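Long-range contacts in piwi domain-containing protein (Vanderwaltozyma polyspora, PDB 5THE), which binds RNA as the C-terminal lobe of a budding-yeast Argonaute and probably contributes to selective cleavage of RNA targets: residues N7-G12 with A433-F438; Q68-P73 with N246-I251; I84-T89 with L191-D196. All blocks are in the same frame, centred on the assembly; numbering follows the deposited sequence.

Interaction 1: residues N7-G12 with A433-F438; sequences NRHDYG and AHFDFF
The imidazole of His9 overlaps the rim of the Phe435 ring, which offers its edge, led by CE2, to the histidine face. His9 ND1 lies 3.5 Å from Phe435 CE2, and with the planes at 51° this is an edge-to-face pair. ND1 also bonds Ser463 O, so the imidazole is fixed on its polar side as well. Phe435, near the start of strand 435-440 of the Piwi domain, packs on Ser465 and Leu468 of helix 465-475.

Arg8 does the polar work. Its chain leaves with CG anti to the backbone N (chi1 171°) and bends at chi3 (-58°), which brings the guanidinium along the strand. There NH2 reaches Asp436 O at 2.7 Å, on a lone pair, and makes a salt bridge to Asp436 OD1 at 3.1 Å; NH1 turns back to Asp10 O. Phe435 CA covers one guanidinium face and Tyr11 CE1 the opposite one. Behind it, Arg8 N donates to Ala433 O over 2.7 Å.

Asp436 is buried, with Ser431 N also on OD1 and His453 NE2 on OD2, and the Arg8 charge probably offsets that of a carboxylate shut away from solvent.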
loop_
_atom_site.group_PDB
_atom_site.type_symbol
_atom_site.label_atom_id
_atom_site.label_comp_id
_atom_site.label_asym_id
_atom_site.label_seq_id
_atom_site.Cartn_x
_atom_site.Cartn_y
_atom_site.Cartn_z
ATOM N N ASN A 7 -9.847 -26.077 -0.823
ATOM C CA ASN A 7 -10.163 -26.574 0.508
ATOM C C ASN A 7 -8.917 -26.519 1.378
ATOM O O ASN A 7 -7.795 -26.417 0.875
ATOM C CB ASN A 7 -10.701 -28.003 0.441
ATOM C CG ASN A 7 -12.048 -28.078 -0.261
ATOM O OD1 ASN A 7 -12.998 -27.403 0.124
ATOM N ND2 ASN A 7 -12.128 -28.887 -1.293
ATOM N N ARG A 8 -9.129 -26.584 2.698
ATOM C CA ARG A 8 -8.029 -26.496 3.650
ATOM C C ARG A 8 -7.024 -27.623 3.436
ATOM O O ARG A 8 -7.405 -28.785 3.293
ATOM C CB ARG A 8 -8.572 -26.552 5.074
ATOM C CG ARG A 8 -7.508 -26.689 6.137
ATOM C CD ARG A 8 -8.105 -26.593 7.581
ATOM N NE ARG A 8 -8.817 -25.330 7.820
ATOM C CZ ARG A 8 -8.207 -24.160 8.015
ATOM N NH1 ARG A 8 -6.879 -24.105 8.004
ATOM N NH2 ARG A 8 -8.918 -23.052 8.231
ATOM N N HIS A 9 -5.734 -27.280 3.415
ATOM C CA HIS A 9 -4.694 -28.307 3.303
ATOM C C HIS A 9 -4.336 -28.896 4.666
ATOM O O HIS A 9 -4.266 -30.116 4.839
ATOM C CB HIS A 9 -3.416 -27.733 2.671
ATOM C CG HIS A 9 -3.624 -27.042 1.362
ATOM N ND1 HIS A 9 -2.625 -26.318 0.746
ATOM C CD2 HIS A 9 -4.701 -26.969 0.544
ATOM C CE1 HIS A 9 -3.078 -25.825 -0.393
ATOM N NE2 HIS A 9 -4.335 -26.205 -0.539
ATOM N N ASP A 10 -4.122 -28.029 5.635
ATOM C CA ASP A 10 -3.525 -28.366 6.913
ATOM C C ASP A 10 -3.821 -27.205 7.858
ATOM O O ASP A 10 -4.596 -26.298 7.525
ATOM C CB ASP A 10 -2.027 -28.621 6.745
ATOM C CG ASP A 10 -1.261 -27.372 6.289
ATOM O OD1 ASP A 10 -1.886 -26.354 5.931
ATOM O OD2 ASP A 10 -0.014 -27.415 6.293
ATOM N N TYR A 11 -3.194 -27.228 9.025
ATOM C CA TYR A 11 -3.226 -26.143 9.988
ATOM C C TYR A 11 -1.792 -25.702 10.249
ATOM O O TYR A 11 -0.850 -26.467 10.053
ATOM C CB TYR A 11 -3.896 -26.582 11.306
ATOM C CG TYR A 11 -5.367 -26.881 11.153
ATOM C CD1 TYR A 11 -6.312 -25.870 11.247
ATOM C CD2 TYR A 11 -5.810 -28.172 10.890
ATOM C CE1 TYR A 11 -7.657 -26.135 11.102
ATOM C CE2 TYR A 11 -7.155 -28.447 10.752
ATOM C CZ TYR A 11 -8.065 -27.431 10.862
ATOM O OH TYR A 11 -9.393 -27.707 10.710
ATOM N N GLY A 12 -1.624 -24.464 10.700
ATOM C CA GLY A 12 -0.299 -24.001 11.052
ATOM C C GLY A 12 0.208 -24.615 12.345
ATOM O O GLY A 12 -0.546 -25.080 13.206
ATOM N N ALA A 433 -13.419 -26.911 6.544
ATOM C CA ALA A 433 -13.301 -27.299 5.138
ATOM C C ALA A 433 -12.528 -26.266 4.323
ATOM O O ALA A 433 -11.771 -26.626 3.416
ATOM C CB ALA A 433 -14.688 -27.514 4.523
ATOM N N HIS A 434 -12.706 -24.988 4.612
ATOM C CA HIS A 434 -12.040 -23.972 3.818
ATOM C C HIS A 434 -10.742 -23.526 4.485
ATOM O O HIS A 434 -10.504 -23.761 5.670
ATOM C CB HIS A 434 -12.984 -22.802 3.563
ATOM C CG HIS A 434 -14.066 -23.134 2.582
ATOM N ND1 HIS A 434 -15.407 -22.965 2.857
ATOM C CD2 HIS A 434 -14.000 -23.655 1.333
ATOM C CE1 HIS A 434 -16.119 -23.350 1.813
ATOM N NE2 HIS A 434 -15.290 -23.773 0.874
ATOM N N PHE A 435 -9.892 -22.893 3.689
ATOM C CA PHE A 435 -8.508 -22.617 4.054
ATOM C C PHE A 435 -8.423 -21.169 4.539
ATOM O O PHE A 435 -7.965 -20.274 3.834
ATOM C CB PHE A 435 -7.608 -22.889 2.834
ATOM C CG PHE A 435 -6.135 -23.016 3.151
ATOM C CD1 PHE A 435 -5.647 -22.752 4.416
ATOM C CD2 PHE A 435 -5.241 -23.406 2.162
ATOM C CE1 PHE A 435 -4.300 -22.866 4.685
ATOM C CE2 PHE A 435 -3.890 -23.529 2.430
ATOM C CZ PHE A 435 -3.421 -23.255 3.690
ATOM N N ASP A 436 -8.878 -20.934 5.769
ATOM C CA ASP A 436 -8.866 -19.582 6.308
ATOM C C ASP A 436 -8.119 -19.520 7.638
ATOM O O ASP A 436 -7.896 -20.529 8.319
ATOM C CB ASP A 436 -10.294 -19.014 6.449
ATOM C CG ASP A 436 -11.087 -19.667 7.581
ATOM O OD1 ASP A 436 -11.035 -20.902 7.732
ATOM O OD2 ASP A 436 -11.779 -18.934 8.316
ATOM N N PHE A 437 -7.687 -18.309 7.975
ATOM C CA PHE A 437 -6.979 -18.068 9.224
ATOM C C PHE A 437 -7.061 -16.581 9.527
ATOM O O PHE A 437 -7.270 -15.758 8.634
ATOM C CB PHE A 437 -5.520 -18.554 9.171
ATOM C CG PHE A 437 -4.747 -18.065 7.985
ATOM C CD1 PHE A 437 -4.136 -16.822 8.001
ATOM C CD2 PHE A 437 -4.612 -18.860 6.859
ATOM C CE1 PHE A 437 -3.420 -16.372 6.914
ATOM C CE2 PHE A 437 -3.891 -18.416 5.756
ATOM C CZ PHE A 437 -3.297 -17.166 5.782
ATOM N N PHE A 438 -6.945 -16.256 10.807
ATOM C CA PHE A 438 -6.854 -14.874 11.254
ATOM C C PHE A 438 -5.412 -14.577 11.620
ATOM O O PHE A 438 -4.726 -15.426 12.197
ATOM C CB PHE A 438 -7.722 -14.609 12.488
ATOM C CG PHE A 438 -9.197 -14.710 12.253
ATOM C CD1 PHE A 438 -9.838 -15.938 12.300
ATOM C CD2 PHE A 438 -9.955 -13.562 12.048
ATOM C CE1 PHE A 438 -11.200 -16.034 12.114
ATOM C CE2 PHE A 438 -11.329 -13.645 11.868
ATOM C CZ PHE A 438 -11.954 -14.878 11.903
#

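Interaction 2: residues Q68-P73 with N246-I251; sequences QFISTP and NHSLSI
A classic beta bulge, Ile70 and Ser71 both facing Ser245, marks where the loop 68-73 meets Asn246 and the short strand that follows it. The bonded pair next to the bulge is Ile70 N to Asn246 O, 2.9 Å, with the donor in the carbonyl plane and on a lone pair. The same oxygen takes a CA-H contact from Phe69 CA at 3.4 Å.

The side chains of Phe69 and Asn246 run side by side in the same direction, their ring and amide planes 41° apart. Asn246 OD1 sits over the centre of the phenyl ring, 3.4 Å from Phe69 CG, while Asn246 CB approaches CD1 of the ring. What keeps the amide turned this way is its other end: ND2 donates to Gly480 O and Met236 O, which points the oxygen at the ring.

In the fold, the strand 248-249 is an outer member of a small antiparallel sheet with 37-38 and 43-44. The loop 68-73 bridges this sheet and helix 228-241, since Ile70 touches Ser248 and Gln38 of strand 37-38 while the Phe69 ring lies on Met236 and Asn239 of the helix. Cutting Phe69 back to an alanine would take the ring face away from Asn246 OD1 and is likely to leave a gap beside Met236 and Asn239.

Further along, Ile70 extends CG1 anti to the carbonyl carbon (chi1 -71°), and its CD1 methyl reaches Ser248 OG at 3.4 Å, while the hydroxyl itself bonds Leu249 O, 2.9 Å away, from above the carbonyl plane.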
loop_
_atom_site.group_PDB
_atom_site.type_symbol
_atom_site.label_atom_id
_atom_site.label_comp_id
_atom_site.label_asym_id
_atom_site.label_seq_id
_atom_site.Cartn_x
_atom_site.Cartn_y
_atom_site.Cartn_z
ATOM N N GLN A 68 18.955 4.691 8.354
ATOM C CA GLN A 68 18.833 5.316 7.050
ATOM C C GLN A 68 18.035 4.421 6.115
ATOM O O GLN A 68 18.030 3.193 6.247
ATOM C CB GLN A 68 20.207 5.627 6.457
ATOM C CG GLN A 68 20.933 6.714 7.234
ATOM C CD GLN A 68 22.284 7.045 6.644
ATOM O OE1 GLN A 68 22.878 6.239 5.933
ATOM N NE2 GLN A 68 22.783 8.237 6.944
ATOM N N PHE A 69 17.340 5.070 5.184
ATOM C CA PHE A 69 16.662 4.360 4.114
ATOM C C PHE A 69 17.657 3.562 3.292
ATOM O O PHE A 69 18.770 4.020 3.023
ATOM C CB PHE A 69 15.931 5.343 3.201
ATOM C CG PHE A 69 14.857 6.133 3.895
ATOM C CD1 PHE A 69 14.174 5.599 4.985
ATOM C CD2 PHE A 69 14.536 7.403 3.465
ATOM C CE1 PHE A 69 13.177 6.325 5.636
ATOM C CE2 PHE A 69 13.523 8.144 4.110
ATOM C CZ PHE A 69 12.846 7.592 5.192
ATOM N N ILE A 70 17.213 2.390 2.836
ATOM C CA ILE A 70 18.086 1.485 2.084
ATOM C C ILE A 70 18.563 2.135 0.790
ATOM O O ILE A 70 19.729 2.009 0.410
ATOM C CB ILE A 70 17.345 0.162 1.797
ATOM C CG1 ILE A 70 17.182 -0.654 3.075
ATOM C CG2 ILE A 70 18.050 -0.642 0.698
ATOM C CD1 ILE A 70 16.121 -1.751 2.965
ATOM N N SER A 71 17.668 2.816 0.078
ATOM C CA SER A 71 17.988 3.330 -1.251
ATOM C C SER A 71 17.327 4.686 -1.422
ATOM O O SER A 71 16.100 4.795 -1.339
ATOM C CB SER A 71 17.524 2.368 -2.352
ATOM O OG SER A 71 17.725 2.933 -3.643
ATOM N N THR A 72 18.138 5.702 -1.689
ATOM C CA THR A 72 17.704 7.078 -1.873
ATOM C C THR A 72 18.261 7.594 -3.189
ATOM O O THR A 72 19.106 6.943 -3.811
ATOM C CB THR A 72 18.191 7.931 -0.695
ATOM O OG1 THR A 72 19.607 7.779 -0.552
ATOM C CG2 THR A 72 17.500 7.494 0.590
ATOM N N PRO A 73 17.802 8.763 -3.660
ATOM C CA PRO A 73 18.348 9.291 -4.919
ATOM C C PRO A 73 19.853 9.499 -4.823
ATOM O O PRO A 73 20.376 9.976 -3.810
ATOM C CB PRO A 73 17.613 10.623 -5.098
ATOM C CG PRO A 73 16.361 10.471 -4.298
ATOM C CD PRO A 73 16.766 9.662 -3.112
ATOM N N ASN A 246 12.760 2.351 1.615
ATOM C CA ASN A 246 12.957 2.818 2.982
ATOM C C ASN A 246 13.483 1.683 3.848
ATOM O O ASN A 246 14.697 1.562 4.055
ATOM C CB ASN A 246 11.655 3.399 3.515
ATOM C CG ASN A 246 11.207 4.579 2.693
ATOM O OD1 ASN A 246 12.042 5.275 2.134
ATOM N ND2 ASN A 246 9.892 4.798 2.591
ATOM N N HIS A 247 12.591 0.842 4.345
ATOM C CA HIS A 247 12.980 -0.402 4.978
ATOM C C HIS A 247 12.493 -1.557 4.126
ATOM O O HIS A 247 11.656 -1.398 3.235
ATOM C CB HIS A 247 12.401 -0.511 6.395
ATOM C CG HIS A 247 10.902 -0.541 6.426
ATOM N ND1 HIS A 247 10.126 0.599 6.326
ATOM C CD2 HIS A 247 10.036 -1.578 6.535
ATOM C CE1 HIS A 247 8.850 0.268 6.395
ATOM N NE2 HIS A 247 8.765 -1.048 6.517
ATOM N N SER A 248 13.034 -2.733 4.413
ATOM C CA SER A 248 12.599 -3.962 3.784
ATOM C C SER A 248 12.704 -5.048 4.835
ATOM O O SER A 248 12.965 -4.777 6.012
ATOM C CB SER A 248 13.437 -4.284 2.538
ATOM O OG SER A 248 14.707 -4.843 2.888
ATOM N N LEU A 249 12.509 -6.285 4.405
ATOM C CA LEU A 249 12.853 -7.430 5.232
ATOM C C LEU A 249 14.280 -7.864 4.920
ATOM O O LEU A 249 14.847 -7.522 3.877
ATOM C CB LEU A 249 11.881 -8.585 4.983
ATOM C CG LEU A 249 10.409 -8.234 5.161
ATOM C CD1 LEU A 249 9.570 -9.502 5.065
ATOM C CD2 LEU A 249 10.210 -7.526 6.500
ATOM N N SER A 250 14.859 -8.629 5.830
ATOM C CA SER A 250 16.200 -9.145 5.593
ATOM C C SER A 250 16.206 -10.081 4.391
ATOM O O SER A 250 15.174 -10.604 3.966
ATOM C CB SER A 250 16.721 -9.900 6.815
ATOM O OG SER A 250 16.024 -11.130 6.954
ATOM N N ILE A 251 17.410 -10.286 3.852
ATOM C CA ILE A 251 17.623 -11.247 2.771
ATOM C C ILE A 251 17.116 -12.630 3.167
ATOM O O ILE A 251 16.454 -13.315 2.380
ATOM C CB ILE A 251 19.114 -11.281 2.388
ATOM C CG1 ILE A 251 19.458 -10.044 1.552
ATOM C CG2 ILE A 251 19.479 -12.614 1.684
ATOM C CD1 ILE A 251 20.902 -9.980 1.095
#

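Interaction 3: residues I84-T89 with L191-D196; sequences INNANT and LRRGND. With nucleotides of chain B.
Strands 77-85 and 185-191 run parallel where Ile84 pairs with Leu191, their CA atoms 5.0 Å apart, and Arg192 N closes the ladder by donating to Ile84 O at 3.0 Å. These are neighbouring strands of the parallel, Rossmann-like sheet of the MID domain, the part of an Argonaute that receives the 5' end of the guide. Both chains leave the sheet here, and 84-89 turns sharply through two inverse gamma turns centred on Asn85 and Asn86. On the sheet, Ile84 CB and Leu191 CD2 touch with the side chains lying alongside each other, against Leu203 of helix 197-210.

Asn86 fastens the loop that follows Leu191. Its CG stands between the backbone N and the carbonyl carbon (chi1 54°), and the amide can then pair with the backbone of Arg193 twice: OD1 accepts from Arg193 N, and ND2 donates to Arg193 O at 3.0 Å. The second ND2 hydrogen goes to Asp196 OD2, 2.9 Å away, on the anti side of the carboxylate. Asp196 OD1 meanwhile caps the following helix at Val199 N.

Arg192 stretches the other way, beside Asn85 and nearly coplanar with its amide. NH1 meets Asn85 OD1 at 2.7 Å, edge on and on a lone pair, and also bonds Thr89 O; NH2 takes Thr89 OG1 at 2.9 Å. Asn85 ND2 reaches Thr89 O from the opposite face to NH1, so this carbonyl is gripped twice.

The loop 191-196 probably corresponds to the nucleotide specificity loop of Argonautes: Leu191 CD1 packs near U1 of chain B, and Asn195 N lies 3.7 Å from O2 of that nucleotide.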
loop_
_atom_site.group_PDB
_atom_site.type_symbol
_atom_site.label_atom_id
_atom_site.label_comp_id
_atom_site.label_asym_id
_atom_site.label_seq_id
_atom_site.Cartn_x
_atom_site.Cartn_y
_atom_site.Cartn_z
ATOM N N ILE A 84 -0.801 26.224 -1.543
ATOM C CA ILE A 84 -2.151 26.269 -2.091
ATOM C C ILE A 84 -3.008 26.983 -1.052
ATOM O O ILE A 84 -3.333 26.425 -0.002
ATOM C CB ILE A 84 -2.678 24.872 -2.412
ATOM C CG1 ILE A 84 -1.717 24.161 -3.387
ATOM C CG2 ILE A 84 -4.100 24.968 -2.993
ATOM C CD1 ILE A 84 -1.622 24.795 -4.816
ATOM N N ASN A 85 -3.339 28.244 -1.325
ATOM C CA ASN A 85 -4.110 29.035 -0.374
ATOM C C ASN A 85 -5.593 28.755 -0.607
ATOM O O ASN A 85 -6.296 29.495 -1.300
ATOM C CB ASN A 85 -3.786 30.513 -0.532
ATOM C CG ASN A 85 -4.516 31.363 0.479
ATOM O OD1 ASN A 85 -4.716 30.936 1.608
ATOM N ND2 ASN A 85 -4.917 32.571 0.083
ATOM N N ASN A 86 -6.081 27.650 -0.039
ATOM C CA ASN A 86 -7.486 27.295 -0.238
ATOM C C ASN A 86 -8.365 27.900 0.865
ATOM O O ASN A 86 -9.098 27.216 1.570
ATOM C CB ASN A 86 -7.661 25.779 -0.357
ATOM C CG ASN A 86 -7.052 25.009 0.813
ATOM O OD1 ASN A 86 -6.088 25.452 1.429
ATOM N ND2 ASN A 86 -7.618 23.845 1.113
ATOM N N ALA A 87 -8.275 29.230 0.980
ATOM C CA ALA A 87 -9.176 30.053 1.779
ATOM C C ALA A 87 -9.459 31.339 1.006
ATOM O O ALA A 87 -8.846 31.603 -0.035
ATOM C CB ALA A 87 -8.584 30.375 3.153
ATOM N N ASN A 88 -10.391 32.147 1.512
ATOM C CA ASN A 88 -10.735 33.400 0.847
ATOM C C ASN A 88 -9.971 34.596 1.399
ATOM O O ASN A 88 -10.231 35.723 0.976
ATOM C CB ASN A 88 -12.245 33.671 0.934
ATOM C CG ASN A 88 -13.057 32.627 0.208
ATOM O OD1 ASN A 88 -12.567 31.991 -0.720
ATOM N ND2 ASN A 88 -14.298 32.443 0.620
ATOM N N THR A 89 -9.048 34.379 2.327
ATOM C CA THR A 89 -8.192 35.426 2.859
ATOM C C THR A 89 -6.762 35.205 2.394
ATOM O O THR A 89 -6.353 34.081 2.082
ATOM C CB THR A 89 -8.202 35.441 4.388
ATOM O OG1 THR A 89 -7.760 34.167 4.869
ATOM C CG2 THR A 89 -9.584 35.729 4.922
ATOM N N LEU A 191 -0.862 22.945 1.913
ATOM C CA LEU A 191 -2.275 23.328 1.899
ATOM C C LEU A 191 -2.584 24.245 3.069
ATOM O O LEU A 191 -2.320 23.893 4.222
ATOM C CB LEU A 191 -3.182 22.098 1.963
ATOM C CG LEU A 191 -2.793 20.971 1.014
ATOM C CD1 LEU A 191 -3.703 19.784 1.224
ATOM C CD2 LEU A 191 -2.839 21.443 -0.432
ATOM N N ARG A 192 -3.167 25.411 2.780
ATOM C CA ARG A 192 -3.536 26.314 3.866
ATOM C C ARG A 192 -4.563 25.678 4.800
ATOM O O ARG A 192 -4.491 25.848 6.022
ATOM C CB ARG A 192 -4.070 27.631 3.301
ATOM C CG ARG A 192 -4.661 28.560 4.362
ATOM C CD ARG A 192 -3.926 29.881 4.395
ATOM N NE ARG A 192 -4.447 30.803 5.400
ATOM C CZ ARG A 192 -5.207 31.857 5.130
ATOM N NH1 ARG A 192 -5.557 32.141 3.883
ATOM N NH2 ARG A 192 -5.621 32.635 6.115
ATOM N N ARG A 193 -5.527 24.941 4.253
ATOM C CA ARG A 193 -6.548 24.284 5.063
ATOM C C ARG A 193 -6.574 22.802 4.717
ATOM O O ARG A 193 -6.584 22.442 3.536
ATOM C CB ARG A 193 -7.943 24.916 4.836
ATOM C CG ARG A 193 -7.987 26.471 4.858
ATOM C CD ARG A 193 -8.210 27.075 6.254
ATOM N NE ARG A 193 -9.627 27.330 6.541
ATOM C CZ ARG A 193 -10.128 28.500 6.939
ATOM N NH1 ARG A 193 -9.331 29.548 7.115
ATOM N NH2 ARG A 193 -11.429 28.623 7.170
ATOM N N GLY A 194 -6.596 21.945 5.749
ATOM C CA GLY A 194 -6.773 20.516 5.564
ATOM C C GLY A 194 -8.223 20.152 5.282
ATOM O O GLY A 194 -9.109 21.005 5.202
ATOM N N ASN A 195 -8.450 18.849 5.088
ATOM C CA ASN A 195 -9.800 18.282 4.938
ATOM C C ASN A 195 -10.566 18.866 3.750
ATOM O O ASN A 195 -11.794 18.939 3.774
ATOM C CB ASN A 195 -10.628 18.454 6.217
ATOM C CG ASN A 195 -9.999 17.773 7.416
ATOM O OD1 ASN A 195 -9.569 16.624 7.334
ATOM N ND2 ASN A 195 -9.940 18.484 8.540
ATOM N N ASP A 196 -9.862 19.268 2.698
ATOM C CA ASP A 196 -10.461 19.891 1.523
ATOM C C ASP A 196 -10.293 18.913 0.366
ATOM O O ASP A 196 -9.341 19.011 -0.413
ATOM C CB ASP A 196 -9.794 21.234 1.238
ATOM C CG ASP A 196 -10.516 22.038 0.185
ATOM O OD1 ASP A 196 -11.354 21.467 -0.543
ATOM O OD2 ASP A 196 -10.230 23.254 0.075
ATOM O OP3 U B 1 -1.033 11.979 -0.759
ATOM P P U B 1 -0.103 12.990 -0.220
ATOM O OP1 U B 1 0.435 13.811 -1.332
ATOM O OP2 U B 1 0.865 12.335 0.674
ATOM O "O5'" U B 1 -0.954 13.997 0.648
ATOM C "C5'" U B 1 -1.310 13.703 1.991
ATOM C "C4'" U B 1 -1.678 14.975 2.691
ATOM O "O4'" U B 1 -2.858 15.553 2.057
ATOM C "C3'" U B 1 -1.995 14.846 4.174
ATOM O "O3'" U B 1 -1.415 15.953 4.866
ATOM C "C2'" U B 1 -3.522 14.923 4.219
ATOM O "O2'" U B 1 -4.052 15.422 5.428
ATOM C "C1'" U B 1 -3.832 15.850 3.042
ATOM N N1 U B 1 -5.171 15.628 2.460
ATOM C C2 U B 1 -6.038 16.691 2.408
ATOM O O2 U B 1 -5.714 17.792 2.798
ATOM N N3 U B 1 -7.280 16.431 1.876
ATOM C C4 U B 1 -7.725 15.213 1.394
ATOM O O4 U B 1 -8.866 15.123 0.930
ATOM C C5 U B 1 -6.775 14.148 1.492
ATOM C C6 U B 1 -5.565 14.386 2.017
#

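In the fold
Starting from the N terminus, residues 7-12 meet 433-438, so interaction 1 closes a very long loop spanning most of the chain and ties the lead-in to strand 16-22 to strand 435-440 of the Piwi domain. Nested inside it, interaction 2 joins 68-73, on the way to strand 77-85, to 246-251, beyond helix 228-241. Interaction 3 sits within that loop in turn, pairing the end of strand 77-85 with the loop after strand 185-191 in the MID sheet. None of the three cross. Interactions 1 and 3 lie on opposite sides of the chain's centre; measured centre to centre, they are about 50 Å apart, and interactions 2 and 3 about 35 Å.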